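Local atomic coordinates of Thiol:disulfide interchange protein DsbA (Neisseria meningitidis serogroup B, PDB entry 2ZNM), a protein that probably acts as a periplasmic disulfide oxidoreductase of the thioredoxin family, a DsbA-like enzyme expected to exchange disulfides with substrate proteins. Residues P42-L47 with L57-V62; K49-D54 with H173-L178. One frame throughout, in Å; residues are numbered along the deposited sequence.

Interaction 1 of 2, residues P42-L47 with L57-V62; sequences PLLLKL and LRTEHV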
ATOM      1  N   PRO A  42     -10.432  -3.299  -4.002  1.00 51.76           N
ATOM      2  CA  PRO A  42     -10.958  -3.170  -5.381  1.00 51.56           C
ATOM      3  C   PRO A  42     -10.306  -2.039  -6.200  1.00 51.62           C
ATOM      4  O   PRO A  42     -10.309  -2.101  -7.431  1.00 51.31           O
ATOM      5  CB  PRO A  42     -12.460  -2.901  -5.178  1.00 51.61           C
ATOM      6  CG  PRO A  42     -12.588  -2.415  -3.753  1.00 51.73           C
ATOM      7  CD  PRO A  42     -11.459  -3.025  -2.974  1.00 51.16           C
ATOM      8  N   LEU A  43      -9.747  -1.026  -5.531  1.00 51.66           N
ATOM      9  CA  LEU A  43      -9.038   0.058  -6.235  1.00 52.11           C
ATOM     10  C   LEU A  43      -7.753  -0.414  -6.925  1.00 51.83           C
ATOM     11  O   LEU A  43      -7.525  -0.092  -8.093  1.00 52.25           O
ATOM     12  CB  LEU A  43      -8.757   1.252  -5.308  1.00 52.03           C
ATOM     13  CG  LEU A  43      -8.213   2.499  -6.014  1.00 52.83           C
ATOM     14  CD1 LEU A  43      -9.305   3.174  -6.833  1.00 52.88           C
ATOM     15  CD2 LEU A  43      -7.606   3.481  -5.019  1.00 52.66           C
ATOM     16  N   LEU A  44      -6.928  -1.177  -6.208  1.00 51.56           N
ATOM     17  CA  LEU A  44      -5.699  -1.775  -6.769  1.00 51.70           C
ATOM     18  C   LEU A  44      -5.951  -2.680  -7.968  1.00 51.38           C
ATOM     19  O   LEU A  44      -5.204  -2.645  -8.952  1.00 51.70           O
ATOM     20  CB  LEU A  44      -4.962  -2.575  -5.685  1.00 51.74           C
ATOM     21  CG  LEU A  44      -3.797  -1.945  -4.914  1.00 52.91           C
ATOM     22  CD1 LEU A  44      -3.648  -0.425  -5.110  1.00 51.65           C
ATOM     23  CD2 LEU A  44      -3.847  -2.324  -3.445  1.00 52.90           C
ATOM     24  N   LEU A  45      -6.999  -3.495  -7.870  1.00 51.10           N
ATOM     25  CA  LEU A  45      -7.433  -4.369  -8.957  1.00 51.17           C
ATOM     26  C   LEU A  45      -7.877  -3.586 -10.216  1.00 51.17           C
ATOM     27  O   LEU A  45      -7.481  -3.918 -11.345  1.00 51.45           O
ATOM     28  CB  LEU A  45      -8.534  -5.311  -8.443  1.00 51.11           C
ATOM     29  CG  LEU A  45      -9.002  -6.584  -9.177  1.00 50.92           C
ATOM     30  CD1 LEU A  45     -10.401  -6.444  -9.702  1.00 51.36           C
ATOM     31  CD2 LEU A  45      -8.075  -7.080 -10.261  1.00 50.91           C
ATOM     32  N   LYS A  46      -8.685  -2.546 -10.017  1.00 50.68           N
ATOM     33  CA  LYS A  46      -9.163  -1.712 -11.104  1.00 50.59           C
ATOM     34  C   LYS A  46      -8.026  -0.929 -11.773  1.00 50.81           C
ATOM     35  O   LYS A  46      -7.961  -0.840 -12.993  1.00 50.78           O
ATOM     36  CB  LYS A  46     -10.197  -0.738 -10.565  1.00 50.61           C
ATOM     37  CG  LYS A  46     -11.450  -0.632 -11.392  1.00 51.86           C
ATOM     38  CD  LYS A  46     -11.276   0.244 -12.607  1.00 52.20           C
ATOM     39  CE  LYS A  46     -12.426   0.002 -13.578  1.00 52.99           C
ATOM     40  NZ  LYS A  46     -13.732   0.490 -13.052  1.00 52.30           N
ATOM     41  N   LEU A  47      -7.151  -0.344 -10.956  1.00 51.18           N
ATOM     42  CA  LEU A  47      -6.021   0.434 -11.436  1.00 51.41           C
ATOM     43  C   LEU A  47      -5.049  -0.433 -12.232  1.00 51.55           C
ATOM     44  O   LEU A  47      -4.521   0.004 -13.240  1.00 51.81           O
ATOM     45  CB  LEU A  47      -5.304   1.139 -10.274  1.00 51.05           C
ATOM     46  CG  LEU A  47      -5.993   2.386  -9.700  1.00 51.09           C
ATOM     47  CD1 LEU A  47      -5.245   2.932  -8.490  1.00 50.24           C
ATOM     48  CD2 LEU A  47      -6.204   3.482 -10.767  1.00 50.38           C
ATOM     49  N   LEU A  57       2.077   0.375  -9.989  1.00 50.92           N
ATOM     50  CA  LEU A  57       1.446   0.401  -8.670  1.00 51.45           C
ATOM     51  C   LEU A  57       2.453   0.103  -7.555  1.00 51.63           C
ATOM     52  O   LEU A  57       3.217  -0.859  -7.651  1.00 51.73           O
ATOM     53  CB  LEU A  57       0.311  -0.634  -8.621  1.00 51.62           C
ATOM     54  CG  LEU A  57      -1.191  -0.291  -8.532  1.00 52.08           C
ATOM     55  CD1 LEU A  57      -1.543   1.197  -8.673  1.00 51.61           C
ATOM     56  CD2 LEU A  57      -1.987  -1.153  -9.497  1.00 51.04           C
ATOM     57  N   ARG A  58       2.441   0.929  -6.510  1.00 51.40           N
ATOM     58  CA  ARG A  58       3.235   0.701  -5.305  1.00 51.74           C
ATOM     59  C   ARG A  58       2.311   0.813  -4.086  1.00 51.81           C
ATOM     60  O   ARG A  58       1.434   1.678  -4.044  1.00 51.90           O
ATOM     61  CB  ARG A  58       4.376   1.739  -5.219  1.00 51.73           C
ATOM     62  CG  ARG A  58       5.217   1.729  -3.923  1.00 51.36           C
ATOM     63  CD  ARG A  58       6.152   2.928  -3.894  1.00 51.87           C
ATOM     64  NE  ARG A  58       6.966   3.038  -2.682  1.00 52.37           N
ATOM     65  CZ  ARG A  58       7.812   4.049  -2.438  1.00 52.02           C
ATOM     66  NH1 ARG A  58       7.936   5.049  -3.306  1.00 51.07           N
ATOM     67  NH2 ARG A  58       8.525   4.077  -1.318  1.00 50.04           N
ATOM     68  N   THR A  59       2.502  -0.058  -3.100  1.00 52.22           N
ATOM     69  CA  THR A  59       1.745   0.037  -1.856  1.00 52.60           C
ATOM     70  C   THR A  59       2.651   0.121  -0.631  1.00 52.81           C
ATOM     71  O   THR A  59       3.719  -0.492  -0.601  1.00 52.68           O
ATOM     72  CB  THR A  59       0.749  -1.140  -1.677  1.00 52.98           C
ATOM     73  OG1 THR A  59       1.473  -2.376  -1.547  1.00 53.54           O
ATOM     74  CG2 THR A  59      -0.200  -1.224  -2.864  1.00 53.01           C
ATOM     75  N   GLU A  60       2.218   0.894   0.370  1.00 52.84           N
ATOM     76  CA  GLU A  60       2.902   0.968   1.664  1.00 52.67           C
ATOM     77  C   GLU A  60       1.880   0.878   2.795  1.00 52.87           C
ATOM     78  O   GLU A  60       0.834   1.547   2.763  1.00 53.26           O
ATOM     79  CB  GLU A  60       3.699   2.259   1.787  1.00 52.57           C
ATOM     80  CG  GLU A  60       4.683   2.527   0.636  1.00 53.98           C
ATOM     81  CD  GLU A  60       5.946   1.671   0.678  1.00 54.89           C
ATOM     82  OE1 GLU A  60       6.640   1.581  -0.349  1.00 56.63           O
ATOM     83  OE2 GLU A  60       6.270   1.099   1.730  1.00 56.56           O
ATOM     84  N   HIS A  61       2.154   0.030   3.780  1.00 52.40           N
ATOM     85  CA  HIS A  61       1.327   0.028   4.988  1.00 51.80           C
ATOM     86  C   HIS A  61       1.635   1.245   5.870  1.00 51.48           C
ATOM     87  O   HIS A  61       2.776   1.527   6.222  1.00 51.57           O
ATOM     88  CB  HIS A  61       1.447  -1.270   5.780  1.00 51.35           C
ATOM     89  CG  HIS A  61       0.308  -1.500   6.720  1.00 51.48           C
ATOM     90  ND1 HIS A  61      -0.579  -2.549   6.575  1.00 52.03           N
ATOM     91  CD2 HIS A  61      -0.113  -0.797   7.797  1.00 48.95           C
ATOM     92  CE1 HIS A  61      -1.485  -2.490   7.535  1.00 50.70           C
ATOM     93  NE2 HIS A  61      -1.232  -1.429   8.280  1.00 50.46           N
ATOM     94  N   VAL A  62       0.575   1.951   6.206  1.00 51.41           N
ATOM     95  CA  VAL A  62       0.586   3.152   7.021  1.00 51.33           C
ATOM     96  C   VAL A  62       0.965   2.764   8.468  1.00 51.33           C
ATOM     97  O   VAL A  62       0.584   1.710   8.934  1.00 51.11           O
ATOM     98  CB  VAL A  62      -0.844   3.764   6.877  1.00 51.69           C
ATOM     99  CG1 VAL A  62      -1.764   3.400   8.028  1.00 50.90           C
ATOM    100  CG2 VAL A  62      -0.812   5.208   6.569  1.00 50.38           C
TER

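Interaction 2 of 2, residues K49-D54 with H173-L178; sequences KALPSD and HTIKEL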
ATOM      1  N   LYS A  49      -5.681  -2.693 -14.265  1.00 51.28           N
ATOM      2  CA  LYS A  49      -6.147  -2.841 -15.649  1.00 51.18           C
ATOM      3  C   LYS A  49      -6.346  -1.510 -16.368  1.00 50.83           C
ATOM      4  O   LYS A  49      -6.151  -1.438 -17.577  1.00 51.04           O
ATOM      5  CB  LYS A  49      -7.423  -3.691 -15.711  1.00 51.50           C
ATOM      6  CG  LYS A  49      -7.337  -5.049 -14.995  1.00 52.16           C
ATOM      7  CD  LYS A  49      -6.561  -6.074 -15.813  1.00 53.97           C
ATOM      8  CE  LYS A  49      -6.750  -7.498 -15.279  1.00 54.85           C
ATOM      9  NZ  LYS A  49      -6.284  -7.658 -13.863  1.00 56.29           N
ATOM     10  N   ALA A  50      -6.721  -0.459 -15.633  1.00 50.73           N
ATOM     11  CA  ALA A  50      -7.124   0.820 -16.245  1.00 50.65           C
ATOM     12  C   ALA A  50      -5.965   1.784 -16.479  1.00 50.89           C
ATOM     13  O   ALA A  50      -6.041   2.666 -17.350  1.00 50.66           O
ATOM     14  CB  ALA A  50      -8.216   1.492 -15.434  1.00 50.69           C
ATOM     15  N   LEU A  51      -4.896   1.609 -15.704  1.00 51.05           N
ATOM     16  CA  LEU A  51      -3.697   2.442 -15.823  1.00 51.18           C
ATOM     17  C   LEU A  51      -3.048   2.295 -17.210  1.00 51.01           C
ATOM     18  O   LEU A  51      -3.135   1.230 -17.807  1.00 51.01           O
ATOM     19  CB  LEU A  51      -2.690   2.096 -14.718  1.00 50.91           C
ATOM     20  CG  LEU A  51      -2.954   2.640 -13.311  1.00 52.13           C
ATOM     21  CD1 LEU A  51      -1.926   2.089 -12.341  1.00 53.75           C
ATOM     22  CD2 LEU A  51      -2.961   4.164 -13.257  1.00 53.10           C
ATOM     23  N   PRO A  52      -2.423   3.374 -17.734  1.00 51.02           N
ATOM     24  CA  PRO A  52      -1.640   3.235 -18.975  1.00 50.99           C
ATOM     25  C   PRO A  52      -0.397   2.357 -18.800  1.00 50.93           C
ATOM     26  O   PRO A  52       0.001   2.071 -17.683  1.00 50.91           O
ATOM     27  CB  PRO A  52      -1.246   4.680 -19.314  1.00 50.84           C
ATOM     28  CG  PRO A  52      -1.328   5.412 -18.029  1.00 50.94           C
ATOM     29  CD  PRO A  52      -2.428   4.766 -17.243  1.00 50.90           C
ATOM     30  N   SER A  53       0.198   1.939 -19.908  1.00 51.44           N
ATOM     31  CA  SER A  53       1.347   1.018 -19.910  1.00 52.17           C
ATOM     32  C   SER A  53       2.608   1.504 -19.166  1.00 52.00           C
ATOM     33  O   SER A  53       3.381   0.681 -18.678  1.00 52.11           O
ATOM     34  CB  SER A  53       1.719   0.642 -21.352  1.00 52.13           C
ATOM     35  OG  SER A  53       0.637   0.001 -22.011  1.00 53.65           O
ATOM     36  N   ASP A  54       2.806   2.823 -19.099  1.00 51.76           N
ATOM     37  CA  ASP A  54       4.000   3.423 -18.476  1.00 51.74           C
ATOM     38  C   ASP A  54       3.793   3.814 -16.996  1.00 51.59           C
ATOM     39  O   ASP A  54       4.623   4.511 -16.394  1.00 51.27           O
ATOM     40  CB  ASP A  54       4.496   4.619 -19.307  1.00 52.02           C
ATOM     41  CG  ASP A  54       3.394   5.628 -19.616  1.00 52.50           C
ATOM     42  OD1 ASP A  54       2.212   5.351 -19.318  1.00 53.90           O
ATOM     43  OD2 ASP A  54       3.709   6.706 -20.158  1.00 52.25           O
ATOM     44  N   HIS A 173     -10.524   8.062 -12.420  1.00 52.17           N
ATOM     45  CA  HIS A 173     -10.468   9.098 -13.432  1.00 51.71           C
ATOM     46  C   HIS A 173      -9.456  10.190 -13.067  1.00 51.37           C
ATOM     47  O   HIS A 173      -8.698  10.651 -13.924  1.00 51.33           O
ATOM     48  CB  HIS A 173     -11.860   9.698 -13.634  1.00 51.89           C
ATOM     49  CG  HIS A 173     -11.874  10.893 -14.531  1.00 52.53           C
ATOM     50  ND1 HIS A 173     -11.648  10.807 -15.887  1.00 53.25           N
ATOM     51  CD2 HIS A 173     -12.074  12.205 -14.263  1.00 52.95           C
ATOM     52  CE1 HIS A 173     -11.712  12.015 -16.419  1.00 54.11           C
ATOM     53  NE2 HIS A 173     -11.972  12.880 -15.455  1.00 54.07           N
ATOM     54  N   THR A 174      -9.452  10.592 -11.795  1.00 50.86           N
ATOM     55  CA  THR A 174      -8.507  11.588 -11.287  1.00 50.27           C
ATOM     56  C   THR A 174      -7.079  11.056 -11.343  1.00 49.97           C
ATOM     57  O   THR A 174      -6.173  11.753 -11.797  1.00 49.74           O
ATOM     58  CB  THR A 174      -8.884  12.056  -9.857  1.00 50.38           C
ATOM     59  OG1 THR A 174     -10.091  12.828  -9.920  1.00 50.39           O
ATOM     60  CG2 THR A 174      -7.785  12.918  -9.239  1.00 50.13           C
ATOM     61  N   ILE A 175      -6.891   9.810 -10.907  1.00 49.96           N
ATOM     62  CA  ILE A 175      -5.593   9.144 -10.977  1.00 49.65           C
ATOM     63  C   ILE A 175      -5.095   9.076 -12.424  1.00 49.79           C
ATOM     64  O   ILE A 175      -3.942   9.416 -12.690  1.00 50.01           O
ATOM     65  CB  ILE A 175      -5.622   7.742 -10.306  1.00 49.77           C
ATOM     66  CG1 ILE A 175      -5.875   7.878  -8.803  1.00 50.06           C
ATOM     67  CG2 ILE A 175      -4.314   6.998 -10.523  1.00 49.41           C
ATOM     68  CD1 ILE A 175      -6.513   6.646  -8.135  1.00 50.03           C
ATOM     69  N   LYS A 176      -5.965   8.672 -13.354  1.00 49.76           N
ATOM     70  CA  LYS A 176      -5.581   8.556 -14.764  1.00 50.08           C
ATOM     71  C   LYS A 176      -5.168   9.887 -15.402  1.00 49.98           C
ATOM     72  O   LYS A 176      -4.181   9.939 -16.141  1.00 49.74           O
ATOM     73  CB  LYS A 176      -6.646   7.835 -15.591  1.00 50.15           C
ATOM     74  CG  LYS A 176      -6.479   6.312 -15.555  1.00 51.18           C
ATOM     75  CD  LYS A 176      -7.581   5.595 -16.310  1.00 53.35           C
ATOM     76  CE  LYS A 176      -7.456   5.808 -17.823  1.00 54.63           C
ATOM     77  NZ  LYS A 176      -8.555   5.132 -18.586  1.00 56.28           N
ATOM     78  N   GLU A 177      -5.913  10.948 -15.085  1.00 49.96           N
ATOM     79  CA  GLU A 177      -5.596  12.312 -15.522  1.00 50.18           C
ATOM     80  C   GLU A 177      -4.280  12.824 -14.929  1.00 49.91           C
ATOM     81  O   GLU A 177      -3.541  13.547 -15.590  1.00 49.98           O
ATOM     82  CB  GLU A 177      -6.736  13.274 -15.172  1.00 50.15           C
ATOM     83  CG  GLU A 177      -7.918  13.256 -16.150  1.00 50.50           C
ATOM     84  CD  GLU A 177      -8.913  14.399 -15.915  1.00 50.98           C
ATOM     85  OE1 GLU A 177      -9.258  14.678 -14.739  1.00 52.17           O
ATOM     86  OE2 GLU A 177      -9.361  15.016 -16.911  1.00 51.73           O
ATOM     87  N   LEU A 178      -4.003  12.440 -13.685  1.00 49.83           N
ATOM     88  CA  LEU A 178      -2.765  12.801 -12.992  1.00 49.66           C
ATOM     89  C   LEU A 178      -1.537  12.120 -13.576  1.00 49.60           C
ATOM     90  O   LEU A 178      -0.459  12.708 -13.615  1.00 49.66           O
ATOM     91  CB  LEU A 178      -2.875  12.489 -11.495  1.00 49.30           C
ATOM     92  CG  LEU A 178      -2.978  13.596 -10.432  1.00 49.61           C
ATOM     93  CD1 LEU A 178      -3.519  14.925 -10.946  1.00 49.92           C
ATOM     94  CD2 LEU A 178      -3.794  13.113  -9.227  1.00 49.71           C
TER

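Interaction 1 of 2, residues P42-L47 with L57-V62
The side chain of L57 packs against helix 42-47 through both methyls. Its CD2 sits 3.6 Å from the carbonyl O of L44 and also reaches L47 CB, while CD1 lies 4.1 Å from L47 CB and equally near L47 CD1; the two leucine side chains, L47 and L57, cross at about a right angle. Both methyls of L44 face the methyl CG2 of T59, CD2 the closer at 3.9 Å, and L44 CD1 also comes to 4.2 Å from L57 CG. No hydrogen bond joins helix and strand; the branched apolar ends do the work. Such packing belongs to the beta-alpha-beta unit of the thioredoxin fold, in which helix 42-50 links the parallel strands 24-30 and 55-61; segments 42-47 and 57-61 run nearly antiparallel, at 163°, their axes 10.3 Å apart at closest approach. Threonine suits its edge-strand place because it is branched at CB: with CG2 anti to the carbonyl carbon (OG1 chi1 65°), the methyl is offered to L44. L44 also rests on E28, and L47 continues to I175 of helix 167-185. On the far side of the strand R58 points away from the helix. Its NE donates to E60 OE1 at 2.8 Å, within 12° of the guanidinium plane and on the anti lone pair of that oxygen, while its NH1 forms a salt bridge with E25.

Interaction 2 of 2, residues K49-D54 with H173-L178
Where helix 42-50 of the thioredoxin fold ends and the chain turns toward edge strand 55-61, it packs against the C-terminal helix 167-185. L51 is the first residue to leave helical backbone angles, and its CA is 6.5 Å from that of K176, the nearest such pair between the segments. The small A50 suits the approach, for its CB points at the opposing helix and stands only 4.2 Å from K176 CD. Leucine and isoleucine serve the inner side: L51 CD2 touches I175 CG2 at 4.2 Å, the two side chains crossing obliquely, and both rest on V26 of strand 24-30. In I175, CG2 lies anti to the backbone N (CG1 chi1 -65°), which directs this methyl toward L51. Beyond the turn, P52 leans on V179 and R183 of the same helix, and D54 forms a salt bridge with R183. Lysine fits the outer rim, since its long aliphatic stem can cover backbone while the ammonium stays at the exposed border. Bent at chi3 (70°), the K176 chain passes over the carbonyl of A50, with CD and CE each 3.5 Å from A50 O.

After strand 9-11 the chain runs through strand 24-30 and then helix 42-50, which serves both contacts. Interaction 1 closes a short loop, with only nine residues between its segments, by folding strand 55-61 back along the helix. Interaction 2 starts at the end of the same helix, inside that short loop, and closes only after 118 intervening residues, on helix 167-185. The two loops therefore cross. Interaction 1 holds helix to strand within the beta-alpha-beta unit, and interaction 2 fastens the end of that helix to helix 167-185. Their centres are 13 Å apart, yet their side chains touch: L57 CD1 meets L51 CD1 at 3.8 Å, and L47 CD1 meets I175 CD1 at 3.9 Å.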